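PDB 4D74: probable low molecular weight protein-tyrosine-phosphatase AmsI from Erwinia amylovora, which probably removes phosphate from phosphotyrosine in proteins and may be needed for making amylovoran, an exopolysaccharide virulence factor. Local coordinates for residues 32-38 with 59-65; 38-42 with 139-143; 43-48 with 84-89; 72-78 with 147-151. The protein carries 1 engineered substitution. All coordinates share one frame; numbering follows the deposited sequence. Where two conformers were deposited one is given.

Contacts 1, 2 and 3 gather round the unit made by strand 30-35, helix 41-52 and strand 57-62, while contact 4 lies further out, between helices 73-81 and 147-169. Contact 1 pairs the two strands and shares Asn38 with contact 2, about 10 Å away between centres; both surround the same sulfate. Contact 3 continues along helix 41-52, about 12 Å from each of them. Contact 4 sits about 10 Å from contact 2 but about 18 Å from contact 1. Along the chain contact 1 closes before contact 4 opens, whereas 139-143 returns late to meet 38-42. Asp141, the probable proton donor, thereby joins the loop holding the probable catalytic Cys35 and Arg41.

Contact 1 (32-38 with 59-65); sequences LVVCIGN and ASAGLKA. With SO4 (sulfate ion), chain B.
The side-chain amide of Asn38 lies flat against the neighbouring strand, with Ala61 CA over one of its faces, 3.7 Å from Asn38 CG. At its edge ND2 donates to Ser60 OG at 2.9 Å, nearly in the amide plane and almost straight, with an angle of 163° at the hydrogen. CG stands anti to the backbone N (chi1 -168°), which carries the amide back over 59-65. ND2 also donates to Ser42 OG, while OD1 takes the backbone N of Gln92, so both ends are held and the flip of the amide is fixed. Ser60 OG is bonded in addition to Glu46.

Beneath this, the strands run parallel. Val33 N donates to Ala59 O at 2.9 Å, Val33 O accepts from Ala61 N, and Cys35 N reaches Ala61 O at 3.2 Å. Where the strands end, Leu63 N closes on Cys35 O at 2.7 Å, in the carbonyl plane, and Lys64 N bonds to Ile36 O. Gly62 CA lies 3.2 Å from Ile36 O, so the two backbones come close together here. Leu63 fills the apolar side: its CG meets Val34 CG1, the two chains crossing at about a right angle, and its CD1 touches Ile36 CD1 at 3.6 Å.

Past Cys35, the probable nucleophile, the backbone curls round a sulfate, offering it the N-H groups of Ile36, Gly37 and Asn38; Asn38 N to sulfate O4 is 2.7 Å. This is the phosphate-binding loop of cysteine-based tyrosine phosphatases, here following the first strand of a beta-alpha-beta unit as in the low molecular weight family.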
loop_
_atom_site.group_PDB
_atom_site.type_symbol
_atom_site.label_atom_id
_atom_site.label_comp_id
_atom_site.label_asym_id
_atom_site.label_seq_id
_atom_site.Cartn_x
_atom_site.Cartn_y
_atom_site.Cartn_z
ATOM N N LEU A 32 -0.749 -11.685 10.943
ATOM C CA LEU A 32 -0.060 -12.888 10.489
ATOM C C LEU A 32 0.969 -12.491 9.449
ATOM O O LEU A 32 0.618 -11.907 8.440
ATOM C CB LEU A 32 -1.056 -13.868 9.906
ATOM C CG LEU A 32 -0.526 -15.218 9.408
ATOM C CD1 LEU A 32 0.006 -16.001 10.613
ATOM C CD2 LEU A 32 -1.602 -15.923 8.642
ATOM N N VAL A 33 2.209 -12.827 9.705
ATOM C CA VAL A 33 3.306 -12.528 8.768
ATOM C C VAL A 33 3.609 -13.803 7.940
ATOM O O VAL A 33 3.916 -14.874 8.515
ATOM C CB VAL A 33 4.561 -12.045 9.498
ATOM C CG1 VAL A 33 5.658 -11.693 8.490
ATOM C CG2 VAL A 33 4.244 -10.863 10.411
ATOM N N VAL A 34 3.557 -13.700 6.621
ATOM C CA VAL A 34 3.668 -14.887 5.766
ATOM C C VAL A 34 4.810 -14.789 4.777
ATOM O O VAL A 34 4.948 -13.789 4.097
ATOM C CB VAL A 34 2.358 -15.089 4.988
ATOM C CG1 VAL A 34 2.478 -16.219 3.970
ATOM C CG2 VAL A 34 1.213 -15.351 5.934
ATOM N N CYS A 35 5.640 -15.838 4.712
ATOM C CA CYS A 35 6.589 -15.977 3.610
ATOM C C CYS A 35 6.583 -17.439 3.183
ATOM O O CYS A 35 5.510 -18.041 3.144
ATOM C CB CYS A 35 7.906 -15.364 3.988
ATOM S SG CYS A 35 8.907 -14.936 2.537
ATOM N N ILE A 36 7.711 -18.007 2.755
ATOM C CA ILE A 36 7.711 -19.349 2.184
ATOM C C ILE A 36 8.036 -20.453 3.174
ATOM O O ILE A 36 7.174 -21.278 3.485
ATOM C CB ILE A 36 8.626 -19.432 0.929
ATOM C CG1 ILE A 36 8.377 -18.265 -0.021
ATOM C CG2 ILE A 36 8.425 -20.785 0.261
ATOM C CD1 ILE A 36 6.993 -18.209 -0.577
ATOM N N GLY A 37 9.240 -20.457 3.700
ATOM C CA GLY A 37 9.707 -21.487 4.588
ATOM C C GLY A 37 9.295 -21.354 6.053
ATOM O O GLY A 37 9.337 -22.326 6.830
ATOM N N ASN A 38 8.978 -20.112 6.439
ATOM C CA ASN A 38 8.673 -19.726 7.835
ATOM C C ASN A 38 9.850 -19.953 8.751
ATOM O O ASN A 38 9.646 -20.303 9.903
ATOM C CB ASN A 38 7.385 -20.358 8.338
ATOM C CG ASN A 38 6.867 -19.753 9.665
ATOM O OD1 ASN A 38 6.229 -20.438 10.457
ATOM N ND2 ASN A 38 7.013 -18.453 9.821
ATOM N N ALA A 59 1.605 -13.740 14.777
ATOM C CA ALA A 59 2.184 -15.055 14.415
ATOM C C ALA A 59 2.719 -15.008 12.989
ATOM O O ALA A 59 2.608 -13.969 12.303
ATOM C CB ALA A 59 1.108 -16.125 14.493
ATOM N N SER A 60 3.292 -16.120 12.545
ATOM C CA SER A 60 3.800 -16.197 11.204
ATOM C C SER A 60 3.583 -17.594 10.671
ATOM O O SER A 60 3.330 -18.531 11.438
ATOM C CB SER A 60 5.276 -15.817 11.145
ATOM O OG SER A 60 6.123 -16.670 11.921
ATOM N N ALA A 61 3.626 -17.718 9.354
ATOM C CA ALA A 61 3.421 -19.003 8.724
ATOM C C ALA A 61 4.068 -18.988 7.374
ATOM O O ALA A 61 4.427 -17.924 6.857
ATOM C CB ALA A 61 1.958 -19.299 8.588
ATOM N N GLY A 62 4.226 -20.173 6.787
ATOM C CA GLY A 62 4.903 -20.266 5.513
ATOM C C GLY A 62 3.999 -20.869 4.466
ATOM O O GLY A 62 3.288 -21.850 4.710
ATOM N N LEU A 63 4.111 -20.349 3.257
ATOM C CA LEU A 63 3.398 -20.911 2.091
ATOM C C LEU A 63 3.816 -22.345 1.759
ATOM O O LEU A 63 3.006 -23.157 1.273
ATOM C CB LEU A 63 3.625 -20.006 0.876
ATOM C CG LEU A 63 2.884 -18.679 1.038
ATOM C CD1 LEU A 63 3.476 -17.590 0.167
ATOM C CD2 LEU A 63 1.419 -18.879 0.747
ATOM N N LYS A 64 5.072 -22.684 2.050
ATOM C CA LYS A 64 5.480 -24.098 2.006
ATOM C C LYS A 64 6.545 -24.309 3.063
ATOM O O LYS A 64 7.725 -24.335 2.800
ATOM C CB LYS A 64 5.960 -24.526 0.626
ATOM C CG LYS A 64 5.937 -26.024 0.469
ATOM C CD LYS A 64 4.551 -26.588 0.261
ATOM C CE LYS A 64 4.627 -28.112 0.223
ATOM N NZ LYS A 64 3.304 -28.717 0.003
ATOM N N ALA A 65 6.091 -24.394 4.303
ATOM C CA ALA A 65 6.936 -24.266 5.431
ATOM C C ALA A 65 7.847 -25.471 5.696
ATOM O O ALA A 65 7.482 -26.619 5.385
ATOM C CB ALA A 65 6.096 -23.999 6.684
HETATM S S SO4 B . 10.627 -17.407 5.249
HETATM O O1 SO4 B . 11.594 -18.491 5.644
HETATM O O2 SO4 B . 10.426 -17.498 3.789
HETATM O O3 SO4 B . 11.047 -16.111 5.714
HETATM O O4 SO4 B . 9.196 -17.501 5.670
#

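Contact 2 (38-42 with 139-143); sequences NICRS and IADPY. With SO4 (sulfate ion), chain B.
One water ties Arg41 to Asp141 and to the bound sulfate. It accepts from Arg41 NE at 2.8 Å and from Arg41 N, donates to sulfate O3 at 2.6 Å, and gives Asp141 OD1 a weak bond. The guanidinium thus reaches the anion through the water. Its far end turns to Ile139 O, which lies near the guanidinium plane; NH1 is 2.8 Å from this oxygen, but the bond is weak at 126°, and Glu109 is the stronger partner of NH1.

Asp141 is stacked over one face of the guanidinium, the carboxylate only 7° from parallel. Arg41 NH2 to Asp141 OD2 is therefore a long, purely electrostatic pairing of 3.7 Å. A bend at chi3 (-72°) swings the Arg41 tip under the aspartate, while Arg41 CG packs against Pro142 CD. Asp141 OD1 also takes Tyr143 N in an Asx turn, which steadies the probable proton donor. Ile39 CD1 touches Tyr143 CE1 at 3.9 Å.

The sulfate is further held by the N-H groups of Ile39, Cys40 and Ser42 and by Ser42 OG. Its site lies at the N-terminal end of helix 41-52, beyond the end of strand 30-35, with the 139-143 loop alongside and Ile139 packed on helix 147-169.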
loop_
_atom_site.group_PDB
_atom_site.type_symbol
_atom_site.label_atom_id
_atom_site.label_comp_id
_atom_site.label_asym_id
_atom_site.label_seq_id
_atom_site.Cartn_x
_atom_site.Cartn_y
_atom_site.Cartn_z
ATOM N N ASN A 38 8.978 -20.112 6.439
ATOM C CA ASN A 38 8.673 -19.726 7.835
ATOM C C ASN A 38 9.850 -19.953 8.751
ATOM O O ASN A 38 9.646 -20.303 9.903
ATOM C CB ASN A 38 7.385 -20.358 8.338
ATOM C CG ASN A 38 6.867 -19.753 9.665
ATOM O OD1 ASN A 38 6.229 -20.438 10.457
ATOM N ND2 ASN A 38 7.013 -18.453 9.821
ATOM N N ILE A 39 11.069 -19.717 8.236
ATOM C CA ILE A 39 12.301 -19.756 9.043
ATOM C C ILE A 39 13.180 -18.496 9.003
ATOM O O ILE A 39 14.073 -18.396 9.844
ATOM C CB ILE A 39 13.123 -21.014 8.666
ATOM C CG1 ILE A 39 13.484 -21.026 7.170
ATOM C CG2 ILE A 39 12.383 -22.262 9.047
ATOM C CD1 ILE A 39 14.577 -22.066 6.885
ATOM N N CYS A 40 12.912 -17.491 8.140
ATOM C CA CYS A 40 13.817 -16.354 7.962
ATOM C C CYS A 40 13.166 -14.937 8.107
ATOM O O CYS A 40 13.076 -14.384 9.261
ATOM C CB CYS A 40 14.480 -16.540 6.611
ATOM S SG CYS A 40 15.833 -15.407 6.349
ATOM N N ARG A 41 12.666 -14.352 6.999
ATOM C CA ARG A 41 12.003 -13.046 7.048
ATOM C C ARG A 41 10.760 -13.087 7.933
ATOM O O ARG A 41 10.499 -12.148 8.687
ATOM C CB ARG A 41 11.569 -12.555 5.667
ATOM C CG ARG A 41 12.757 -12.060 4.847
ATOM C CD ARG A 41 12.332 -11.703 3.460
ATOM N NE ARG A 41 12.024 -12.905 2.692
ATOM C CZ ARG A 41 11.613 -12.922 1.430
ATOM N NH1 ARG A 41 11.458 -11.798 0.767
ATOM N NH2 ARG A 41 11.360 -14.077 0.815
ATOM N N SER A 42 9.979 -14.160 7.829
ATOM C CA SER A 42 8.701 -14.130 8.515
ATOM C C SER A 42 8.813 -14.207 10.044
ATOM O O SER A 42 8.129 -13.462 10.707
ATOM C CB SER A 42 7.650 -15.085 7.916
ATOM O OG SER A 42 8.069 -16.437 7.847
ATOM N N ILE A 139 10.676 -6.439 0.084
ATOM C CA ILE A 139 11.789 -6.779 0.977
ATOM C C ILE A 139 12.416 -8.057 0.457
ATOM O O ILE A 139 11.743 -9.091 0.310
ATOM C CB ILE A 139 11.310 -6.928 2.430
ATOM C CG1 ILE A 139 10.706 -5.592 2.867
ATOM C CG2 ILE A 139 12.442 -7.365 3.372
ATOM C CD1 ILE A 139 10.052 -5.536 4.225
ATOM N N ALA A 140 13.721 -7.959 0.183
ATOM C CA ALA A 140 14.468 -9.031 -0.444
ATOM C C ALA A 140 14.640 -10.226 0.465
ATOM O O ALA A 140 14.592 -10.100 1.684
ATOM C CB ALA A 140 15.842 -8.516 -0.788
ATOM N N ASP A 141 14.930 -11.364 -0.166
ATOM C CA ASP A 141 15.099 -12.645 0.503
ATOM C C ASP A 141 16.588 -12.895 0.821
ATOM O O ASP A 141 17.362 -13.095 -0.117
ATOM C CB ASP A 141 14.601 -13.720 -0.450
ATOM C CG ASP A 141 14.591 -15.105 0.159
ATOM O OD1 ASP A 141 14.972 -15.278 1.325
ATOM O OD2 ASP A 141 14.142 -16.012 -0.571
ATOM N N PRO A 142 16.969 -12.933 2.091
ATOM C CA PRO A 142 18.382 -13.147 2.437
ATOM C C PRO A 142 18.749 -14.598 2.598
ATOM O O PRO A 142 19.899 -14.859 2.907
ATOM C CB PRO A 142 18.512 -12.486 3.776
ATOM C CG PRO A 142 17.171 -12.696 4.416
ATOM C CD PRO A 142 16.169 -12.675 3.302
ATOM N N TYR A 143 17.796 -15.507 2.476
ATOM C CA TYR A 143 18.063 -16.912 2.838
ATOM C C TYR A 143 19.233 -17.431 1.998
ATOM O O TYR A 143 19.233 -17.274 0.770
ATOM C CB TYR A 143 16.827 -17.744 2.614
ATOM C CG TYR A 143 16.999 -19.197 3.005
ATOM C CD1 TYR A 143 17.395 -19.547 4.303
ATOM C CD2 TYR A 143 16.759 -20.196 2.086
ATOM C CE1 TYR A 143 17.555 -20.883 4.666
ATOM C CE2 TYR A 143 16.909 -21.537 2.433
ATOM C CZ TYR A 143 17.306 -21.866 3.720
ATOM O OH TYR A 143 17.446 -23.188 4.073
HETATM S S SO4 B . 10.627 -17.407 5.249
HETATM O O1 SO4 B . 11.594 -18.491 5.644
HETATM O O2 SO4 B . 10.426 -17.498 3.789
HETATM O O3 SO4 B . 11.047 -16.111 5.714
HETATM O O4 SO4 B . 9.196 -17.501 5.670
HETATM O O HOH W 1 12.784 -15.276 3.945
#

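Contact 3 (43-48 with 84-89); sequences PTGERL and VSLQDH. With SO4 (sulfate ion), chain D.
Arg47 grips the backbone carbonyl of Gln87 end-on: NH1 and NH2 each lie 2.9 Å from Gln87 O, which sits almost exactly in the guanidinium plane. Both nitrogens approach from the same face of the carbonyl. NH1 adds a weak bond to Ser85 O, and on the helix side NE donates to Glu46 OE2 at 3.0 Å, coming from above the carboxylate plane as part of a salt bridge; Glu46 OE1 is bonded to Ser60 OG. With all three nitrogens bonded, the guanidinium is probably held against rotation. A water completes the group, giving a hydrogen to Glu46 OE2, accepting from Arg47 NH2 and meeting His89 ND1 at 2.7 Å.

A bend at chi2 (-61°) lays the aliphatic part of Arg47 beside Leu86, with Arg47 CG 3.8 Å from Leu86 CD2. Pro43 sits over the imidazole face in a CH-pi contact, its CB 3.7 Å from the centroid of the His89 ring and 6° off the ring normal. His89 NE2 is bonded to Asn38 O, so the ring is held at both nitrogens. At the far end Leu48 CD2 touches Val84 CG2.

The whole fastens the loop after helix 73-81 to helix 41-52, the helix of the beta-alpha-beta unit that follows the phosphate-binding loop.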
loop_
_atom_site.group_PDB
_atom_site.type_symbol
_atom_site.label_atom_id
_atom_site.label_comp_id
_atom_site.label_asym_id
_atom_site.label_seq_id
_atom_site.Cartn_x
_atom_site.Cartn_y
_atom_site.Cartn_z
ATOM N N PRO A 43 9.661 -15.085 10.609
ATOM C CA PRO A 43 9.796 -15.030 12.080
ATOM C C PRO A 43 10.452 -13.728 12.551
ATOM O O PRO A 43 10.120 -13.224 13.619
ATOM C CB PRO A 43 10.671 -16.253 12.435
ATOM C CG PRO A 43 11.226 -16.714 11.166
ATOM C CD PRO A 43 10.366 -16.247 10.053
ATOM N N THR A 44 11.340 -13.157 11.753
ATOM C CA THR A 44 11.935 -11.894 12.118
ATOM C C THR A 44 10.850 -10.797 12.160
ATOM O O THR A 44 10.753 -10.052 13.135
ATOM C CB THR A 44 13.081 -11.504 11.161
ATOM O OG1 THR A 44 14.106 -12.533 11.208
ATOM C CG2 THR A 44 13.695 -10.196 11.556
ATOM N N GLY A 45 10.077 -10.705 11.106
ATOM C CA GLY A 45 8.976 -9.751 11.064
ATOM C C GLY A 45 8.001 -9.940 12.202
ATOM O O GLY A 45 7.568 -8.957 12.812
ATOM N N GLU A 46 7.634 -11.188 12.481
ATOM C CA GLU A 46 6.751 -11.533 13.608
ATOM C C GLU A 46 7.311 -10.968 14.900
ATOM O O GLU A 46 6.596 -10.300 15.640
ATOM C CB GLU A 46 6.581 -13.053 13.746
ATOM C CG GLU A 46 5.845 -13.498 15.012
ATOM C CD GLU A 46 6.045 -14.976 15.335
ATOM O OE1 GLU A 46 6.057 -15.818 14.403
ATOM O OE2 GLU A 46 6.171 -15.298 16.543
ATOM N N ARG A 47 8.570 -11.242 15.193
ATOM C CA ARG A 47 9.100 -10.872 16.480
ATOM C C ARG A 47 9.358 -9.375 16.619
ATOM O O ARG A 47 9.288 -8.840 17.722
ATOM C CB ARG A 47 10.319 -11.707 16.822
ATOM C CG ARG A 47 9.987 -13.197 16.913
ATOM C CD ARG A 47 8.966 -13.536 17.975
ATOM N NE ARG A 47 8.732 -14.972 18.024
ATOM C CZ ARG A 47 9.480 -15.838 18.715
ATOM N NH1 ARG A 47 10.517 -15.439 19.441
ATOM N NH2 ARG A 47 9.177 -17.133 18.670
ATOM N N LEU A 48 9.642 -8.689 15.526
ATOM C CA LEU A 48 9.732 -7.234 15.549
ATOM C C LEU A 48 8.364 -6.637 15.913
ATOM O O LEU A 48 8.281 -5.736 16.750
ATOM C CB LEU A 48 10.179 -6.747 14.176
ATOM C CG LEU A 48 11.673 -6.830 13.908
ATOM C CD1 LEU A 48 11.963 -6.727 12.417
ATOM C CD2 LEU A 48 12.400 -5.739 14.677
ATOM N N VAL A 84 16.452 -8.364 19.627
ATOM C CA VAL A 84 15.261 -9.112 19.350
ATOM C C VAL A 84 15.554 -10.610 19.382
ATOM O O VAL A 84 16.520 -11.066 18.801
ATOM C CB VAL A 84 14.676 -8.683 17.972
ATOM C CG1 VAL A 84 13.567 -9.608 17.531
ATOM C CG2 VAL A 84 14.215 -7.212 18.048
ATOM N N SER A 85 14.669 -11.352 20.052
ATOM C CA SER A 85 14.770 -12.782 20.191
ATOM C C SER A 85 13.892 -13.527 19.209
ATOM O O SER A 85 12.704 -13.237 19.108
ATOM C CB SER A 85 14.310 -13.210 21.575
ATOM O OG SER A 85 14.246 -14.629 21.615
ATOM N N LEU A 86 14.470 -14.527 18.530
ATOM C CA LEU A 86 13.681 -15.424 17.698
ATOM C C LEU A 86 13.526 -16.799 18.341
ATOM O O LEU A 86 13.164 -17.776 17.683
ATOM C CB LEU A 86 14.335 -15.590 16.315
ATOM C CG LEU A 86 14.674 -14.327 15.533
ATOM C CD1 LEU A 86 15.085 -14.689 14.091
ATOM C CD2 LEU A 86 13.523 -13.342 15.533
ATOM N N GLN A 87 13.811 -16.862 19.635
ATOM C CA GLN A 87 13.735 -18.130 20.366
ATOM C C GLN A 87 12.380 -18.755 20.371
ATOM O O GLN A 87 11.350 -18.093 20.403
ATOM C CB GLN A 87 14.127 -17.902 21.824
ATOM C CG GLN A 87 15.480 -18.422 22.209
ATOM C CD GLN A 87 15.566 -18.540 23.733
ATOM O OE1 GLN A 87 15.591 -17.528 24.416
ATOM N NE2 GLN A 87 15.544 -19.772 24.264
ATOM N N ASP A 88 12.394 -20.094 20.381
ATOM C CA ASP A 88 11.205 -20.918 20.421
ATOM C C ASP A 88 10.240 -20.669 19.285
ATOM O O ASP A 88 9.040 -20.695 19.437
ATOM C CB ASP A 88 10.571 -20.898 21.802
ATOM C CG ASP A 88 11.503 -21.561 22.856
ATOM O OD1 ASP A 88 11.962 -22.736 22.642
ATOM O OD2 ASP A 88 11.834 -20.875 23.852
ATOM N N HIS A 89 10.813 -20.419 18.124
ATOM C CA HIS A 89 10.022 -20.350 16.924
ATOM C C HIS A 89 9.837 -21.746 16.396
ATOM O O HIS A 89 10.798 -22.507 16.375
ATOM C CB HIS A 89 10.725 -19.516 15.882
ATOM C CG HIS A 89 9.987 -19.489 14.590
ATOM N ND1 HIS A 89 8.783 -18.841 14.448
ATOM C CD2 HIS A 89 10.253 -20.064 13.395
ATOM C CE1 HIS A 89 8.313 -19.062 13.231
ATOM N NE2 HIS A 89 9.210 -19.774 12.563
HETATM S S SO4 D . 15.118 -22.089 19.442
HETATM O O1 SO4 D . 14.697 -21.608 20.790
HETATM O O2 SO4 D . 16.332 -21.340 18.991
HETATM O O3 SO4 D . 13.922 -22.038 18.543
HETATM O O4 SO4 D . 15.481 -23.509 19.549
HETATM O O HOH W 2 7.310 -17.921 16.560
#

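Contact 4 (72-78 with 147-151); sequences DETASIV and RDAFE
Phe150 presents one ring face to Thr74 where the N-capped helix 73-81 packs across helix 147-169, the local axes 9.7 Å apart and inclined at 56°. The two side chains meet at about a right angle: Thr74 CG2 makes a CH-pi contact, lying 3.8 Å from the centroid of the Phe150 ring, displaced toward the rim. With CG2 anti to its own backbone N, the methyl is the branch that faces the ring. Further round, Ala75 CB approaches Phe150 CE2 and Val78 CG2 packs on Phe150 CB.

Arg147 passes Val78 in the opposite direction, and its guanidinium receives Ile77 CG2 over one face, 3.4 Å from Arg147 NH2. Glu151 OE2 lies at the edge of that guanidinium, a long salt-bridge partner within the same helix, while Arg147 NH2 forms a salt bridge with Glu81. The carboxylate of Glu151 also rests on Val78, its OE1 3.7 Å from Val78 CG1. Beyond the contact, Phe150 also touches Pro142, so the ring links this helix pair to the surroundings of the active site.

Asp72 is the N-cap of helix 73-81, its carboxylate nearly parallel to the Phe150 ring. Its OD2, 3.5 Å from Phe150 CE2, uses the anti lone pair to accept Ala75 N at 3.0 Å.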
loop_
_atom_site.group_PDB
_atom_site.type_symbol
_atom_site.label_atom_id
_atom_site.label_comp_id
_atom_site.label_asym_id
_atom_site.label_seq_id
_atom_site.Cartn_x
_atom_site.Cartn_y
_atom_site.Cartn_z
ATOM N N ASP A 72 16.118 -19.569 11.329
ATOM C CA ASP A 72 17.429 -19.639 10.712
ATOM C C ASP A 72 18.510 -19.106 11.648
ATOM O O ASP A 72 18.343 -18.092 12.305
ATOM C CB ASP A 72 17.411 -18.817 9.418
ATOM C CG ASP A 72 18.744 -18.764 8.732
ATOM O OD1 ASP A 72 19.011 -19.672 7.932
ATOM O OD2 ASP A 72 19.540 -17.847 8.977
ATOM N N GLU A 73 19.646 -19.798 11.703
ATOM C CA GLU A 73 20.731 -19.408 12.607
ATOM C C GLU A 73 21.232 -17.996 12.379
ATOM O O GLU A 73 21.454 -17.273 13.332
ATOM C CB GLU A 73 21.912 -20.381 12.451
ATOM C CG GLU A 73 23.037 -20.218 13.471
ATOM C CD GLU A 73 24.307 -20.989 13.077
ATOM O OE1 GLU A 73 24.202 -22.102 12.506
ATOM O OE2 GLU A 73 25.421 -20.472 13.332
ATOM N N THR A 74 21.425 -17.601 11.130
ATOM C CA THR A 74 21.948 -16.282 10.839
ATOM C C THR A 74 20.903 -15.211 11.127
ATOM O O THR A 74 21.239 -14.174 11.673
ATOM C CB THR A 74 22.428 -16.150 9.385
ATOM O OG1 THR A 74 23.331 -17.221 9.100
ATOM C CG2 THR A 74 23.133 -14.835 9.178
ATOM N N ALA A 75 19.649 -15.499 10.802
ATOM C CA ALA A 75 18.567 -14.580 11.133
ATOM C C ALA A 75 18.528 -14.330 12.652
ATOM O O ALA A 75 18.350 -13.209 13.109
ATOM C CB ALA A 75 17.243 -15.149 10.643
ATOM N N SER A 76 18.694 -15.396 13.432
ATOM C CA SER A 76 18.672 -15.317 14.883
ATOM C C SER A 76 19.848 -14.482 15.426
ATOM O O SER A 76 19.675 -13.623 16.296
ATOM C CB SER A 76 18.690 -16.747 15.448
ATOM O OG SER A 76 18.743 -16.750 16.854
ATOM N N ILE A 77 21.041 -14.733 14.916
ATOM C CA ILE A 77 22.227 -13.959 15.308
ATOM C C ILE A 77 22.054 -12.472 15.084
ATOM O O ILE A 77 22.281 -11.663 15.977
ATOM C CB ILE A 77 23.489 -14.480 14.590
ATOM C CG1 ILE A 77 23.818 -15.875 15.133
ATOM C CG2 ILE A 77 24.659 -13.518 14.789
ATOM C CD1 ILE A 77 24.758 -16.674 14.255
ATOM N N VAL A 78 21.564 -12.119 13.902
ATOM C CA VAL A 78 21.394 -10.721 13.546
ATOM C C VAL A 78 20.317 -10.084 14.420
ATOM O O VAL A 78 20.504 -8.987 14.953
ATOM C CB VAL A 78 21.067 -10.584 12.036
ATOM C CG1 VAL A 78 20.655 -9.170 11.703
ATOM C CG2 VAL A 78 22.267 -11.029 11.204
ATOM N N ARG A 147 26.042 -12.697 5.435
ATOM C CA ARG A 147 25.722 -12.028 6.663
ATOM C C ARG A 147 25.251 -10.584 6.389
ATOM O O ARG A 147 24.315 -10.062 7.013
ATOM C CB ARG A 147 26.963 -11.994 7.556
ATOM C CG ARG A 147 26.817 -11.158 8.802
ATOM C CD ARG A 147 25.794 -11.726 9.754
ATOM N NE ARG A 147 26.143 -11.379 11.133
ATOM C CZ ARG A 147 26.822 -12.159 11.980
ATOM N NH1 ARG A 147 27.239 -13.380 11.625
ATOM N NH2 ARG A 147 27.077 -11.715 13.207
ATOM N N ASP A 148 25.919 -9.939 5.442
ATOM C CA ASP A 148 25.582 -8.583 5.082
ATOM C C ASP A 148 24.126 -8.491 4.560
ATOM O O ASP A 148 23.453 -7.488 4.850
ATOM C CB ASP A 148 26.566 -8.100 4.025
ATOM C CG ASP A 148 26.387 -6.645 3.685
ATOM O OD1 ASP A 148 26.392 -5.817 4.626
ATOM O OD2 ASP A 148 26.268 -6.325 2.471
ATOM N N ALA A 149 23.689 -9.482 3.791
ATOM C CA ALA A 149 22.308 -9.527 3.275
ATOM C C ALA A 149 21.332 -9.630 4.451
ATOM O O ALA A 149 20.333 -8.912 4.505
ATOM C CB ALA A 149 22.110 -10.667 2.345
ATOM N N PHE A 150 21.610 -10.521 5.396
ATOM C CA PHE A 150 20.754 -10.617 6.597
ATOM C C PHE A 150 20.711 -9.323 7.401
ATOM O O PHE A 150 19.634 -8.938 7.901
ATOM C CB PHE A 150 21.188 -11.806 7.518
ATOM C CG PHE A 150 20.779 -13.152 7.007
ATOM C CD1 PHE A 150 21.587 -13.884 6.154
ATOM C CD2 PHE A 150 19.583 -13.733 7.426
ATOM C CE1 PHE A 150 21.205 -15.130 5.697
ATOM C CE2 PHE A 150 19.200 -14.977 6.967
ATOM C CZ PHE A 150 20.020 -15.690 6.108
ATOM N N GLU A 151 21.845 -8.631 7.574
ATOM C CA GLU A 151 21.859 -7.379 8.310
ATOM C C GLU A 151 21.033 -6.297 7.608
ATOM O O GLU A 151 20.271 -5.573 8.252
ATOM C CB GLU A 151 23.302 -6.850 8.528
ATOM C CG GLU A 151 24.098 -7.689 9.517
ATOM C CD GLU A 151 23.835 -7.331 10.981
ATOM O OE1 GLU A 151 23.053 -6.386 11.269
ATOM O OE2 GLU A 151 24.443 -8.013 11.851
#